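Local atomic coordinates of ribonuclease VapC (Klebsiella pneumoniae, PDB entry 7BY3), a protein that probably acts as the toxin of a toxin-antitoxin system, a magnesium-dependent ribonuclease of the PIN-domain family. Residues B[86-89]-B[90-94]. Numbering follows the deposited sequence.
Sequences LKLP and DAIIL
This local contact is a helix N-terminus in a PIN domain: the start of helix 88-99, with Lys87 at the N-cap position, and the residues leading into it. It presents Asp90, a predicted magnesium ligand, near Asp9, the other predicted ligand, which Ile93 touches. The carbonyl of Lys87 starts the alpha-helical pattern by accepting the amide of Ala91 at 2.9 Å (Ala91 N to Lys87 O). Leu88 O then takes Ile92 N, and Pro89 O takes Ile93 N. Proline suits this position, where a helix makes no use of the amide hydrogen.

Lys87 and Asp90 run side by side in the same direction. A lysine chain anti at chi2 and chi3, then bent at chi4 (67°), brings Lys87 NZ to 4.1 Å from Asp90 OD2, too far for a salt bridge; the ammonium instead pairs with Asp111. Asp90 OD1 forms its salt bridge with a basic side chain of another protein chain, while Asp90 OD2 also lies close to Asp111 OD2.

Leu86, just ahead of the N-cap, lies against the helix: its CD1 meets Leu94 CD2 at 3.8 Å, the two side chains crossing at about a right angle, and its CB lies 4.3 Å from Ala91 CB. Around the helix, Ile92 packs against Ile73 and Ser77 of helix 71-83 and, with Leu88, against Met42 of the second subunit. One turn on from Leu88, its CG touches Ile92 CD1 at 3.9 Å.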
# COMPACT_ATOMS: atom_id res chain seq x y z
N LEU B 86 10.39 6.28 -11.83
CA LEU B 86 9.47 6.94 -10.91
C LEU B 86 9.79 6.61 -9.47
O LEU B 86 10.40 5.58 -9.18
CB LEU B 86 8.03 6.56 -11.22
CG LEU B 86 7.36 7.21 -12.43
CD1 LEU B 86 6.09 6.46 -12.74
CD2 LEU B 86 7.06 8.67 -12.13
N LYS B 87 9.45 7.52 -8.58
CA LYS B 87 9.44 7.23 -7.16
C LYS B 87 8.35 6.19 -6.89
O LYS B 87 7.32 6.21 -7.55
CB LYS B 87 9.19 8.50 -6.36
CG LYS B 87 10.15 9.61 -6.69
CD LYS B 87 10.05 10.79 -5.71
CE LYS B 87 10.70 12.06 -6.21
NZ LYS B 87 10.05 12.69 -7.41
N LEU B 88 8.58 5.27 -5.94
CA LEU B 88 7.65 4.16 -5.71
C LEU B 88 6.18 4.56 -5.44
O LEU B 88 5.28 3.95 -6.02
CB LEU B 88 8.13 3.27 -4.55
CG LEU B 88 7.22 2.07 -4.22
CD1 LEU B 88 7.03 1.17 -5.43
CD2 LEU B 88 7.69 1.26 -3.02
N PRO B 89 5.93 5.56 -4.58
CA PRO B 89 4.53 5.96 -4.39
C PRO B 89 3.93 6.58 -5.64
O PRO B 89 2.74 6.43 -5.87
CB PRO B 89 4.61 6.98 -3.25
CG PRO B 89 5.96 7.52 -3.34
CD PRO B 89 6.84 6.39 -3.76
N ASP B 90 4.76 7.26 -6.43
CA ASP B 90 4.33 7.78 -7.73
C ASP B 90 3.91 6.62 -8.63
O ASP B 90 2.88 6.69 -9.30
CB ASP B 90 5.45 8.58 -8.40
CG ASP B 90 5.50 10.03 -7.94
OD1 ASP B 90 4.48 10.52 -7.42
OD2 ASP B 90 6.56 10.67 -8.11
N ALA B 91 4.71 5.56 -8.62
CA ALA B 91 4.46 4.39 -9.45
C ALA B 91 3.18 3.67 -9.05
O ALA B 91 2.44 3.18 -9.90
CB ALA B 91 5.64 3.43 -9.38
N ILE B 92 2.92 3.62 -7.75
CA ILE B 92 1.74 2.94 -7.23
C ILE B 92 0.46 3.67 -7.60
O ILE B 92 -0.54 3.05 -7.98
CB ILE B 92 1.83 2.77 -5.70
CG1 ILE B 92 2.99 1.85 -5.33
CG2 ILE B 92 0.53 2.21 -5.14
CD1 ILE B 92 3.30 1.80 -3.85
N ILE B 93 0.49 5.00 -7.52
CA ILE B 93 -0.66 5.81 -7.87
C ILE B 93 -0.92 5.75 -9.38
O ILE B 93 -2.07 5.71 -9.82
CB ILE B 93 -0.47 7.28 -7.42
CG1 ILE B 93 -0.64 7.37 -5.90
CG2 ILE B 93 -1.46 8.20 -8.10
CD1 ILE B 93 -0.29 8.72 -5.33
N LEU B 94 0.15 5.70 -10.17
CA LEU B 94 0.02 5.56 -11.62
C LEU B 94 -0.45 4.16 -11.99
O LEU B 94 -1.24 3.99 -12.92
CB LEU B 94 1.35 5.87 -12.31
CG LEU B 94 1.36 5.82 -13.84
CD1 LEU B 94 0.28 6.72 -14.42
CD2 LEU B 94 2.72 6.19 -14.39